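Long-range contacts in DNA-binding transcriptional repressor YiaJ (Escherichia coli, PDB 1YSQ), which represses transcription of the yiaKLMNOPQRS operon, the chain here being the C-terminal effector-binding domain of this IclR-family regulator: residues F31-A39 with Y73-Y81; Q94-T102 with D122-V130. One frame throughout, in Å; residues are numbered along the deposited sequence.

Contact 1. Residues F31-A39 with Y73-Y81; sequences FSSREDDHA and YMAFGHPDY. With PO4 (phosphate ion), chain D.
R34 lies extended between Y73 and Y81 in a polar and cation-pi contact that joins the hairpin of strands 28-35 and 38-45 to helices 68-75 and 79-88 in the GAF-like effector domain. Its CB stands over the centre of the Y73 ring, 3.6 Å from the centroid, and the two side chains run past each other in opposite directions. With CG anti to the backbone N (chi1 -162°) and the chain straight as far as NE, the guanidinium is carried to Y81: NH2 points edge-on onto the ring face, 3.1 Å from Y81 CZ, with R34 CZ 4.6 Å from the centroid and the planes 68° apart. NE gives D36 O a nearly straight bond of 2.8 Å in the guanidinium plane, which helps fix the rotation of the group, while NH1 makes a weak bond to O4 of a phosphate ion, probably from the crystallisation liquor. A leucine in place of R34 would probably cost the Y81 face its cation, D36 O its NE donor and the phosphate one of its bonds. Each tyrosine is also held by its hydroxyl. Y73 OH shares a 2.8 Å hydrogen bond with S32 OG at the ring edge, and A39 CB packs against the same rim at CE2. Y81 OH donates to D36 OD1 over 2.8 Å, arriving from above the carboxylate plane, at a type II' turn from E35 to H38. Beyond the contact, Y73 and S32 both touch A147 of strand 146-153, D37 bonds H89 just past helix 79-88, and helix 104-117 packs on A75 and P79.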
ATOM      1  N   PHE A  31      -5.457  -4.652   0.467  1.00 19.62           N
ATOM      2  CA  PHE A  31      -6.064  -3.691   1.390  1.00 19.25           C
ATOM      3  C   PHE A  31      -5.553  -3.998   2.786  1.00 19.37           C
ATOM      4  O   PHE A  31      -5.739  -5.109   3.296  1.00 18.64           O
ATOM      5  CB  PHE A  31      -7.589  -3.811   1.325  1.00 19.02           C
ATOM      6  CG  PHE A  31      -8.324  -2.784   2.135  1.00 21.02           C
ATOM      7  CD1 PHE A  31      -8.198  -1.423   1.856  1.00 22.91           C
ATOM      8  CD2 PHE A  31      -9.180  -3.173   3.151  1.00 23.79           C
ATOM      9  CE1 PHE A  31      -8.897  -0.459   2.613  1.00 24.28           C
ATOM     10  CE2 PHE A  31      -9.888  -2.204   3.903  1.00 25.71           C
ATOM     11  CZ  PHE A  31      -9.734  -0.857   3.631  1.00 22.35           C
ATOM     12  N   SER A  32      -4.882  -3.021   3.386  1.00 19.07           N
ATOM     13  CA  SER A  32      -4.280  -3.220   4.693  1.00 19.30           C
ATOM     14  C   SER A  32      -4.801  -2.240   5.736  1.00 19.29           C
ATOM     15  O   SER A  32      -5.401  -1.211   5.387  1.00 18.88           O
ATOM     16  CB  SER A  32      -2.753  -3.107   4.595  1.00 18.98           C
ATOM     17  OG  SER A  32      -2.377  -1.732   4.479  1.00 18.90           O
ATOM     18  N   SER A  33      -4.574  -2.587   7.008  1.00 19.81           N
ATOM     19  CA  SER A  33      -4.708  -1.663   8.129  1.00 20.23           C
ATOM     20  C   SER A  33      -3.314  -1.481   8.714  1.00 20.44           C
ATOM     21  O   SER A  33      -2.393  -2.256   8.418  1.00 20.99           O
ATOM     22  CB  SER A  33      -5.664  -2.218   9.197  1.00 21.01           C
ATOM     23  OG  SER A  33      -5.155  -3.452   9.711  1.00 23.19           O
ATOM     24  N   ARG A  34      -3.136  -0.431   9.504  1.00 20.55           N
ATOM     25  CA  ARG A  34      -1.902  -0.260  10.248  1.00 20.92           C
ATOM     26  C   ARG A  34      -2.010  -0.875  11.634  1.00 21.68           C
ATOM     27  O   ARG A  34      -2.988  -0.666  12.336  1.00 21.90           O
ATOM     28  CB  ARG A  34      -1.532   1.224  10.377  1.00 20.30           C
ATOM     29  CG  ARG A  34      -0.065   1.410  10.758  1.00 19.97           C
ATOM     30  CD  ARG A  34       0.257   2.739  11.391  1.00 18.98           C
ATOM     31  NE  ARG A  34       1.668   2.763  11.765  1.00 20.67           N
ATOM     32  CZ  ARG A  34       2.433   3.848  11.778  1.00 21.99           C
ATOM     33  NH1 ARG A  34       1.934   5.035  11.434  1.00 21.15           N
ATOM     34  NH2 ARG A  34       3.708   3.743  12.124  1.00 20.79           N
ATOM     35  N   GLU A  35      -0.998  -1.643  12.022  1.00 23.02           N
ATOM     36  CA  GLU A  35      -0.882  -2.082  13.408  1.00 24.53           C
ATOM     37  C   GLU A  35       0.497  -1.692  13.911  1.00 24.23           C
ATOM     38  O   GLU A  35       1.415  -2.515  13.929  1.00 24.21           O
ATOM     39  CB  GLU A  35      -1.115  -3.591  13.520  1.00 25.47           C
ATOM     40  CG  GLU A  35      -1.036  -4.157  14.922  1.00 29.26           C
ATOM     41  CD  GLU A  35      -1.472  -5.609  14.953  1.00 34.46           C
ATOM     42  OE1 GLU A  35      -0.668  -6.503  14.583  1.00 34.77           O
ATOM     43  OE2 GLU A  35      -2.633  -5.849  15.324  1.00 36.17           O
ATOM     44  N   ASP A  36       0.647  -0.416  14.279  1.00 23.80           N
ATOM     45  CA  ASP A  36       1.939   0.103  14.762  1.00 23.73           C
ATOM     46  C   ASP A  36       3.097  -0.066  13.738  1.00 23.01           C
ATOM     47  O   ASP A  36       3.139   0.651  12.741  1.00 22.78           O
ATOM     48  CB  ASP A  36       2.270  -0.543  16.115  1.00 24.15           C
ATOM     49  CG  ASP A  36       3.442   0.107  16.825  1.00 25.63           C
ATOM     50  OD1 ASP A  36       4.004   1.121  16.330  1.00 27.66           O
ATOM     51  OD2 ASP A  36       3.881  -0.365  17.898  1.00 24.97           O
ATOM     52  N   ASP A  37       4.016  -1.003  13.983  1.00 21.90           N
ATOM     53  CA  ASP A  37       5.232  -1.161  13.172  1.00 21.77           C
ATOM     54  C   ASP A  37       5.132  -2.143  11.994  1.00 21.44           C
ATOM     55  O   ASP A  37       6.151  -2.542  11.427  1.00 21.63           O
ATOM     56  CB  ASP A  37       6.432  -1.509  14.076  1.00 22.04           C
ATOM     57  CG  ASP A  37       6.371  -2.930  14.620  1.00 24.54           C
ATOM     58  OD1 ASP A  37       5.257  -3.486  14.738  1.00 25.70           O
ATOM     59  OD2 ASP A  37       7.394  -3.565  14.951  1.00 25.55           O
ATOM     60  N   HIS A  38       3.904  -2.504  11.617  1.00 21.21           N
ATOM     61  CA  HIS A  38       3.644  -3.320  10.434  1.00 22.05           C
ATOM     62  C   HIS A  38       2.291  -2.945   9.816  1.00 21.41           C
ATOM     63  O   HIS A  38       1.419  -2.393  10.496  1.00 22.10           O
ATOM     64  CB  HIS A  38       3.710  -4.832  10.757  1.00 22.17           C
ATOM     65  CG  HIS A  38       2.939  -5.217  11.976  1.00 26.64           C
ATOM     66  ND1 HIS A  38       3.355  -4.895  13.255  1.00 28.93           N
ATOM     67  CD2 HIS A  38       1.748  -5.847  12.117  1.00 28.69           C
ATOM     68  CE1 HIS A  38       2.459  -5.318  14.127  1.00 26.60           C
ATOM     69  NE2 HIS A  38       1.483  -5.909  13.465  1.00 28.70           N
ATOM     70  N   ALA A  39       2.136  -3.236   8.529  1.00 21.26           N
ATOM     71  CA  ALA A  39       0.828  -3.229   7.883  1.00 21.34           C
ATOM     72  C   ALA A  39       0.260  -4.651   8.025  1.00 22.28           C
ATOM     73  O   ALA A  39       1.022  -5.622   8.015  1.00 23.32           O
ATOM     74  CB  ALA A  39       0.960  -2.833   6.382  1.00 21.21           C
ATOM     75  N   TYR A  73       1.861   4.788   5.679  1.00 18.45           N
ATOM     76  CA  TYR A  73       1.598   4.962   7.113  1.00 18.69           C
ATOM     77  C   TYR A  73       2.679   5.810   7.767  1.00 19.08           C
ATOM     78  O   TYR A  73       2.369   6.728   8.507  1.00 18.80           O
ATOM     79  CB  TYR A  73       1.487   3.607   7.817  1.00 18.37           C
ATOM     80  CG  TYR A  73       0.306   2.774   7.346  1.00 18.68           C
ATOM     81  CD1 TYR A  73      -0.953   3.349   7.173  1.00 18.19           C
ATOM     82  CD2 TYR A  73       0.451   1.401   7.095  1.00 19.23           C
ATOM     83  CE1 TYR A  73      -2.059   2.582   6.753  1.00 20.50           C
ATOM     84  CE2 TYR A  73      -0.649   0.623   6.660  1.00 20.17           C
ATOM     85  CZ  TYR A  73      -1.894   1.220   6.500  1.00 19.88           C
ATOM     86  OH  TYR A  73      -2.973   0.460   6.096  1.00 19.41           O
ATOM     87  N   MET A  74       3.950   5.516   7.488  1.00 19.14           N
ATOM     88  CA  MET A  74       5.030   6.344   8.063  1.00 19.20           C
ATOM     89  C   MET A  74       5.015   7.791   7.533  1.00 19.27           C
ATOM     90  O   MET A  74       5.271   8.736   8.293  1.00 19.82           O
ATOM     91  CB  MET A  74       6.406   5.715   7.853  1.00 19.09           C
ATOM     92  CG  MET A  74       6.661   4.475   8.763  1.00 20.03           C
ATOM     93  SD  MET A  74       8.401   3.899   8.920  1.00  8.59           S
ATOM     94  CE  MET A  74       8.734   3.621   7.332  1.00 13.40           C
ATOM     95  N   ALA A  75       4.711   7.960   6.243  1.00 19.12           N
ATOM     96  CA  ALA A  75       4.721   9.288   5.620  1.00 20.15           C
ATOM     97  C   ALA A  75       3.699  10.222   6.251  1.00 20.15           C
ATOM     98  O   ALA A  75       3.918  11.432   6.314  1.00 20.62           O
ATOM     99  CB  ALA A  75       4.486   9.180   4.110  1.00 19.47           C
ATOM    100  N   PHE A  76       2.578   9.666   6.704  1.00 20.44           N
ATOM    101  CA  PHE A  76       1.548  10.464   7.376  1.00 20.97           C
ATOM    102  C   PHE A  76       1.620  10.451   8.910  1.00 21.95           C
ATOM    103  O   PHE A  76       0.798  11.092   9.589  1.00 21.55           O
ATOM    104  CB  PHE A  76       0.176  10.050   6.862  1.00 21.25           C
ATOM    105  CG  PHE A  76      -0.118  10.595   5.496  1.00 20.63           C
ATOM    106  CD1 PHE A  76      -0.895  11.745   5.346  1.00 19.70           C
ATOM    107  CD2 PHE A  76       0.406   9.967   4.357  1.00 20.28           C
ATOM    108  CE1 PHE A  76      -1.162  12.269   4.062  1.00 18.24           C
ATOM    109  CE2 PHE A  76       0.159  10.466   3.086  1.00 20.27           C
ATOM    110  CZ  PHE A  76      -0.622  11.634   2.938  1.00 18.53           C
ATOM    111  N   GLY A  77       2.623   9.743   9.436  1.00 22.34           N
ATOM    112  CA  GLY A  77       2.920   9.737  10.859  1.00 22.65           C
ATOM    113  C   GLY A  77       3.897  10.839  11.268  1.00 23.41           C
ATOM    114  O   GLY A  77       4.224  11.739  10.479  1.00 22.56           O
ATOM    115  N   HIS A  78       4.356  10.771  12.517  1.00 23.45           N
ATOM    116  CA  HIS A  78       5.338  11.719  13.047  1.00 24.04           C
ATOM    117  C   HIS A  78       6.764  11.331  12.635  1.00 24.19           C
ATOM    118  O   HIS A  78       7.080  10.136  12.604  1.00 24.14           O
ATOM    119  CB  HIS A  78       5.223  11.775  14.568  1.00 23.36           C
ATOM    120  CG  HIS A  78       5.807  13.013  15.163  1.00 24.10           C
ATOM    121  ND1 HIS A  78       7.151  13.139  15.443  1.00 24.29           N
ATOM    122  CD2 HIS A  78       5.237  14.198  15.497  1.00 25.32           C
ATOM    123  CE1 HIS A  78       7.384  14.344  15.943  1.00 25.45           C
ATOM    124  NE2 HIS A  78       6.239  15.003  15.994  1.00 25.98           N
ATOM    125  N   PRO A  79       7.640  12.300  12.323  1.00 25.02           N
ATOM    126  CA  PRO A  79       9.024  11.952  11.955  1.00 25.17           C
ATOM    127  C   PRO A  79       9.808  11.277  13.070  1.00 25.08           C
ATOM    128  O   PRO A  79      10.734  10.513  12.759  1.00 25.55           O
ATOM    129  CB  PRO A  79       9.666  13.287  11.552  1.00 25.78           C
ATOM    130  CG  PRO A  79       8.708  14.359  11.992  1.00 25.73           C
ATOM    131  CD  PRO A  79       7.384  13.753  12.252  1.00 24.74           C
ATOM    132  N   ASP A  80       9.458  11.531  14.335  1.00 24.79           N
ATOM    133  CA  ASP A  80      10.134  10.854  15.447  1.00 24.83           C
ATOM    134  C   ASP A  80       9.895   9.345  15.370  1.00 23.88           C
ATOM    135  O   ASP A  80      10.732   8.560  15.805  1.00 24.00           O
ATOM    136  CB  ASP A  80       9.646  11.368  16.806  1.00 25.09           C
ATOM    137  CG  ASP A  80      10.132  12.784  17.119  1.00 26.95           C
ATOM    138  OD1 ASP A  80      10.954  13.345  16.359  1.00 25.41           O
ATOM    139  OD2 ASP A  80       9.718  13.416  18.113  1.00 28.03           O
ATOM    140  N   TYR A  81       8.754   8.944  14.806  1.00 23.20           N
ATOM    141  CA  TYR A  81       8.470   7.518  14.663  1.00 23.55           C
ATOM    142  C   TYR A  81       9.547   6.832  13.820  1.00 23.45           C
ATOM    143  O   TYR A  81      10.032   5.743  14.172  1.00 23.32           O
ATOM    144  CB  TYR A  81       7.071   7.269  14.066  1.00 22.84           C
ATOM    145  CG  TYR A  81       6.686   5.797  14.068  1.00 23.31           C
ATOM    146  CD1 TYR A  81       5.797   5.293  15.027  1.00 23.82           C
ATOM    147  CD2 TYR A  81       7.243   4.905  13.138  1.00 22.56           C
ATOM    148  CE1 TYR A  81       5.460   3.933  15.048  1.00 23.43           C
ATOM    149  CE2 TYR A  81       6.928   3.543  13.157  1.00 23.23           C
ATOM    150  CZ  TYR A  81       6.028   3.068  14.114  1.00 24.41           C
ATOM    151  OH  TYR A  81       5.690   1.733  14.147  1.00 22.91           O
TER
HETATM  152  P   PO4 D 303      -1.016   6.846  10.287  1.00 34.06           P
HETATM  153  O1  PO4 D 303      -1.388   5.528   9.638  1.00 31.99           O
HETATM  154  O2  PO4 D 303      -0.049   7.606   9.396  1.00 30.02           O
HETATM  155  O3  PO4 D 303      -2.266   7.662  10.545  1.00 31.33           O
HETATM  156  O4  PO4 D 303      -0.309   6.502  11.580  1.00 34.17           O

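Contact 2. Residues Q94-T102 with D122-V130; sequences QPLTRNTIT and DREENELGV
T97, N99 and T100 reach from a type I beta turn, with an ST turn inside it (T97 OG1 accepting from N99 N), to the backbone carbonyls of E124 and E125, joining the loop before helix 104-117 to the loop after strand 120-123. E124 O has two donors. T97 OG1 comes in the carbonyl plane, on a lone pair, at 2.6 Å; N99 ND2 comes from above that plane at 3.2 Å, with E124 O lying in the plane of the N99 amide. The N99 side chain runs alongside that of E124, pointing the same way. T97 OG1 sits between its backbone N and carbonyl carbon (chi1 69°), which sends CG2 toward N126 O, 3.5 Å away. R98 and L128 cross at about a right angle, L128 CD2 lying over the centre of the guanidinium. L96 and N126 run side by side, CD1 against OD1, while N126 ND2 bonds D122 OD2 and C66 O. The E125 carboxylate is gripped by K71 in a salt bridge at OE1 and by R123 N at OE2, and a water connects OE1 to I101 N. T100 OG1 accepts from T97 N and donates to E125 O at 2.7 Å, tilted 23° from the carbonyl plane.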
ATOM      1  N   GLN A  94      16.569  -4.873   6.269  1.00 34.63           N
ATOM      2  CA  GLN A  94      17.557  -5.629   5.503  1.00 35.26           C
ATOM      3  C   GLN A  94      17.401  -5.363   4.010  1.00 34.88           C
ATOM      4  O   GLN A  94      16.281  -5.130   3.537  1.00 34.98           O
ATOM      5  CB  GLN A  94      17.417  -7.133   5.796  1.00 35.71           C
ATOM      6  CG  GLN A  94      17.777  -7.544   7.241  1.00 37.98           C
ATOM      7  CD  GLN A  94      19.257  -7.366   7.570  1.00 40.78           C
ATOM      8  OE1 GLN A  94      20.113  -7.564   6.713  1.00 43.56           O
ATOM      9  NE2 GLN A  94      19.554  -6.992   8.811  1.00 41.74           N
ATOM     10  N   PRO A  95      18.509  -5.403   3.273  1.00 34.72           N
ATOM     11  CA  PRO A  95      18.484  -5.143   1.829  1.00 34.50           C
ATOM     12  C   PRO A  95      17.925  -6.319   1.048  1.00 34.13           C
ATOM     13  O   PRO A  95      18.694  -7.144   0.535  1.00 35.13           O
ATOM     14  CB  PRO A  95      19.960  -4.916   1.487  1.00 34.77           C
ATOM     15  CG  PRO A  95      20.714  -5.738   2.511  1.00 34.54           C
ATOM     16  CD  PRO A  95      19.874  -5.693   3.759  1.00 35.17           C
ATOM     17  N   LEU A  96      16.604  -6.378   0.936  1.00 32.74           N
ATOM     18  CA  LEU A  96      15.933  -7.462   0.224  1.00 31.59           C
ATOM     19  C   LEU A  96      16.309  -7.484  -1.254  1.00 30.99           C
ATOM     20  O   LEU A  96      16.517  -8.558  -1.842  1.00 31.14           O
ATOM     21  CB  LEU A  96      14.407  -7.361   0.402  1.00 31.71           C
ATOM     22  CG  LEU A  96      13.880  -7.269   1.842  1.00 31.95           C
ATOM     23  CD1 LEU A  96      12.362  -7.183   1.829  1.00 32.84           C
ATOM     24  CD2 LEU A  96      14.346  -8.434   2.711  1.00 34.29           C
ATOM     25  N   THR A  97      16.377  -6.301  -1.858  1.00 29.70           N
ATOM     26  CA  THR A  97      16.959  -6.130  -3.193  1.00 28.66           C
ATOM     27  C   THR A  97      17.896  -4.953  -3.149  1.00 28.94           C
ATOM     28  O   THR A  97      17.993  -4.264  -2.120  1.00 28.46           O
ATOM     29  CB  THR A  97      15.875  -5.855  -4.280  1.00 28.22           C
ATOM     30  OG1 THR A  97      15.294  -4.558  -4.068  1.00 26.41           O
ATOM     31  CG2 THR A  97      14.724  -6.821  -4.173  1.00 28.19           C
ATOM     32  N   ARG A  98      18.553  -4.695  -4.281  1.00 28.74           N
ATOM     33  CA  ARG A  98      19.413  -3.526  -4.420  1.00 29.17           C
ATOM     34  C   ARG A  98      18.640  -2.196  -4.285  1.00 28.46           C
ATOM     35  O   ARG A  98      19.244  -1.133  -4.143  1.00 27.97           O
ATOM     36  CB  ARG A  98      20.133  -3.580  -5.772  1.00 29.61           C
ATOM     37  CG  ARG A  98      19.194  -3.523  -6.971  1.00 32.07           C
ATOM     38  CD  ARG A  98      19.896  -3.502  -8.323  1.00 37.68           C
ATOM     39  NE  ARG A  98      18.940  -3.489  -9.433  1.00 40.85           N
ATOM     40  CZ  ARG A  98      18.772  -4.493 -10.304  1.00 44.92           C
ATOM     41  NH1 ARG A  98      19.493  -5.607 -10.209  1.00 45.71           N
ATOM     42  NH2 ARG A  98      17.872  -4.386 -11.281  1.00 44.85           N
ATOM     43  N   ASN A  99      17.309  -2.268  -4.342  1.00 27.80           N
ATOM     44  CA  ASN A  99      16.445  -1.086  -4.303  1.00 27.46           C
ATOM     45  C   ASN A  99      15.799  -0.809  -2.952  1.00 26.99           C
ATOM     46  O   ASN A  99      15.253   0.274  -2.751  1.00 26.24           O
ATOM     47  CB  ASN A  99      15.339  -1.194  -5.358  1.00 27.17           C
ATOM     48  CG  ASN A  99      15.894  -1.448  -6.748  1.00 28.65           C
ATOM     49  OD1 ASN A  99      16.720  -0.673  -7.239  1.00 28.75           O
ATOM     50  ND2 ASN A  99      15.457  -2.537  -7.383  1.00 25.73           N
ATOM     51  N   THR A 100      15.868  -1.774  -2.039  1.00 26.84           N
ATOM     52  CA  THR A 100      15.251  -1.633  -0.718  1.00 27.14           C
ATOM     53  C   THR A 100      15.825  -0.414  -0.019  1.00 27.54           C
ATOM     54  O   THR A 100      17.035  -0.174  -0.088  1.00 27.35           O
ATOM     55  CB  THR A 100      15.510  -2.879   0.132  1.00 26.87           C
ATOM     56  OG1 THR A 100      15.158  -4.046  -0.621  1.00 27.44           O
ATOM     57  CG2 THR A 100      14.574  -2.900   1.358  1.00 25.95           C
ATOM     58  N   ILE A 101      14.959   0.346   0.657  1.00 27.44           N
ATOM     59  CA  ILE A 101      15.390   1.545   1.339  1.00 27.56           C
ATOM     60  C   ILE A 101      15.810   1.156   2.751  1.00 28.02           C
ATOM     61  O   ILE A 101      14.958   0.864   3.603  1.00 28.28           O
ATOM     62  CB  ILE A 101      14.275   2.624   1.344  1.00 27.70           C
ATOM     63  CG1 ILE A 101      13.818   2.948  -0.092  1.00 26.45           C
ATOM     64  CG2 ILE A 101      14.769   3.892   2.042  1.00 27.36           C
ATOM     65  CD1 ILE A 101      12.504   3.725  -0.165  1.00 27.03           C
ATOM     66  N   THR A 102      17.123   1.137   2.985  1.00 28.33           N
ATOM     67  CA  THR A 102      17.688   0.705   4.271  1.00 28.99           C
ATOM     68  C   THR A 102      18.344   1.822   5.090  1.00 29.58           C
ATOM     69  O   THR A 102      18.661   1.613   6.269  1.00 29.07           O
ATOM     70  CB  THR A 102      18.703  -0.452   4.088  1.00 29.01           C
ATOM     71  OG1 THR A 102      19.751  -0.045   3.199  1.00 28.68           O
ATOM     72  CG2 THR A 102      18.054  -1.641   3.385  1.00 29.51           C
ATOM     73  N   ASP A 122       6.173   0.639  -4.522  1.00 21.95           N
ATOM     74  CA  ASP A 122       7.222  -0.309  -4.252  1.00 21.83           C
ATOM     75  C   ASP A 122       7.933  -0.466  -5.590  1.00 21.90           C
ATOM     76  O   ASP A 122       7.384  -1.045  -6.525  1.00 21.99           O
ATOM     77  CB  ASP A 122       6.644  -1.636  -3.756  1.00 22.26           C
ATOM     78  CG  ASP A 122       7.665  -2.770  -3.797  1.00 23.22           C
ATOM     79  OD1 ASP A 122       8.882  -2.493  -3.994  1.00 22.33           O
ATOM     80  OD2 ASP A 122       7.327  -3.968  -3.665  1.00 24.34           O
ATOM     81  N   ARG A 123       9.137   0.093  -5.678  1.00 22.60           N
ATOM     82  CA  ARG A 123       9.923   0.075  -6.909  1.00 23.66           C
ATOM     83  C   ARG A 123      10.920  -1.066  -6.817  1.00 23.66           C
ATOM     84  O   ARG A 123      12.132  -0.848  -6.608  1.00 23.77           O
ATOM     85  CB  ARG A 123      10.641   1.423  -7.124  1.00 24.03           C
ATOM     86  CG  ARG A 123       9.692   2.588  -7.368  1.00 26.54           C
ATOM     87  CD  ARG A 123      10.371   3.977  -7.485  1.00 31.31           C
ATOM     88  NE  ARG A 123       9.352   5.029  -7.512  1.00 35.95           N
ATOM     89  CZ  ARG A 123       8.854   5.635  -6.428  1.00 38.62           C
ATOM     90  NH1 ARG A 123       9.296   5.327  -5.215  1.00 38.87           N
ATOM     91  NH2 ARG A 123       7.909   6.560  -6.555  1.00 40.79           N
ATOM     92  N   GLU A 124      10.400  -2.288  -6.961  1.00 23.69           N
ATOM     93  CA  GLU A 124      11.218  -3.512  -6.839  1.00 23.65           C
ATOM     94  C   GLU A 124      12.071  -3.549  -5.558  1.00 23.86           C
ATOM     95  O   GLU A 124      13.262  -3.926  -5.585  1.00 22.64           O
ATOM     96  CB  GLU A 124      12.102  -3.681  -8.082  1.00 24.03           C
ATOM     97  CG  GLU A 124      11.337  -3.662  -9.399  1.00 24.56           C
ATOM     98  CD  GLU A 124      12.283  -3.788 -10.582  1.00 26.30           C
ATOM     99  OE1 GLU A 124      12.707  -2.746 -11.110  1.00 28.46           O
ATOM    100  OE2 GLU A 124      12.623  -4.927 -10.952  1.00 25.99           O
ATOM    101  N   GLU A 125      11.459  -3.148  -4.444  1.00 23.39           N
ATOM    102  CA  GLU A 125      12.126  -3.129  -3.141  1.00 23.60           C
ATOM    103  C   GLU A 125      11.967  -4.441  -2.369  1.00 24.24           C
ATOM    104  O   GLU A 125      12.652  -4.659  -1.371  1.00 25.04           O
ATOM    105  CB  GLU A 125      11.606  -1.961  -2.289  1.00 23.34           C
ATOM    106  CG  GLU A 125      11.920  -0.598  -2.892  1.00 22.69           C
ATOM    107  CD  GLU A 125      10.941   0.480  -2.448  1.00 22.18           C
ATOM    108  OE1 GLU A 125      10.649   0.559  -1.232  1.00 21.37           O
ATOM    109  OE2 GLU A 125      10.450   1.216  -3.328  1.00 22.10           O
ATOM    110  N   ASN A 126      11.060  -5.307  -2.821  1.00 25.07           N
ATOM    111  CA  ASN A 126      10.891  -6.628  -2.216  1.00 25.80           C
ATOM    112  C   ASN A 126      11.437  -7.739  -3.091  1.00 26.45           C
ATOM    113  O   ASN A 126      12.115  -8.640  -2.608  1.00 25.82           O
ATOM    114  CB  ASN A 126       9.423  -6.906  -1.931  1.00 26.18           C
ATOM    115  CG  ASN A 126       8.923  -6.119  -0.766  1.00 26.95           C
ATOM    116  OD1 ASN A 126       9.059  -6.540   0.393  1.00 27.83           O
ATOM    117  ND2 ASN A 126       8.350  -4.957  -1.051  1.00 25.60           N
ATOM    118  N   GLU A 127      11.126  -7.659  -4.381  1.00 27.01           N
ATOM    119  CA  GLU A 127      11.585  -8.631  -5.358  1.00 27.98           C
ATOM    120  C   GLU A 127      11.700  -7.958  -6.718  1.00 28.04           C
ATOM    121  O   GLU A 127      10.809  -7.200  -7.131  1.00 27.46           O
ATOM    122  CB  GLU A 127      10.620  -9.818  -5.431  1.00 28.50           C
ATOM    123  CG  GLU A 127      10.995 -10.848  -6.480  1.00 31.42           C
ATOM    124  CD  GLU A 127       9.976 -11.958  -6.615  1.00 35.06           C
ATOM    125  OE1 GLU A 127       9.167 -12.175  -5.683  1.00 37.12           O
ATOM    126  OE2 GLU A 127      10.005 -12.625  -7.664  1.00 38.01           O
ATOM    127  N   LEU A 128      12.802  -8.231  -7.417  1.00 27.20           N
ATOM    128  CA  LEU A 128      12.965  -7.688  -8.754  1.00 27.40           C
ATOM    129  C   LEU A 128      11.826  -8.191  -9.607  1.00 26.75           C
ATOM    130  O   LEU A 128      11.367  -9.327  -9.428  1.00 26.39           O
ATOM    131  CB  LEU A 128      14.317  -8.075  -9.372  1.00 27.89           C
ATOM    132  CG  LEU A 128      15.566  -7.536  -8.667  1.00 29.10           C
ATOM    133  CD1 LEU A 128      16.815  -7.959  -9.448  1.00 30.90           C
ATOM    134  CD2 LEU A 128      15.538  -6.013  -8.486  1.00 28.30           C
ATOM    135  N   GLY A 129      11.350  -7.327 -10.503  1.00 25.63           N
ATOM    136  CA  GLY A 129      10.229  -7.663 -11.364  1.00 25.43           C
ATOM    137  C   GLY A 129       8.838  -7.471 -10.777  1.00 24.82           C
ATOM    138  O   GLY A 129       7.853  -7.655 -11.478  1.00 24.51           O
ATOM    139  N   VAL A 130       8.754  -7.114  -9.497  1.00 24.06           N
ATOM    140  CA  VAL A 130       7.479  -6.880  -8.833  1.00 23.31           C
ATOM    141  C   VAL A 130       7.456  -5.425  -8.360  1.00 22.86           C
ATOM    142  O   VAL A 130       8.384  -4.981  -7.665  1.00 23.18           O
ATOM    143  CB  VAL A 130       7.277  -7.821  -7.614  1.00 23.61           C
ATOM    144  CG1 VAL A 130       5.947  -7.527  -6.883  1.00 22.57           C
ATOM    145  CG2 VAL A 130       7.378  -9.303  -8.038  1.00 23.54           C
TER
HETATM  146  O   HOH W   1      12.122  -0.351   0.807  1.00 26.45           O

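From the N terminus, helix 8-25 leads into the hairpin of strands 28-35 and 38-45, where contact 1 opens; the chain then passes through strand 61-63, and contact 1 closes where helix 68-75 ends and helix 79-88 begins. Contact 2 opens only afterwards, in the loop at 94-102, and closes around helix 104-117 and strand 120-123, so the two loops follow in series and neither nest nor cross. Their centres lie 19 Å apart, with about 8 Å between nearest atoms. Both reach the same antiparallel sheet: contact 1 at strands 28-35 and 38-45, contact 2 at outermost strand 120-123. Helix 68-75 lies near both, carrying Y73 of contact 1 and touching I101 and D122 of contact 2.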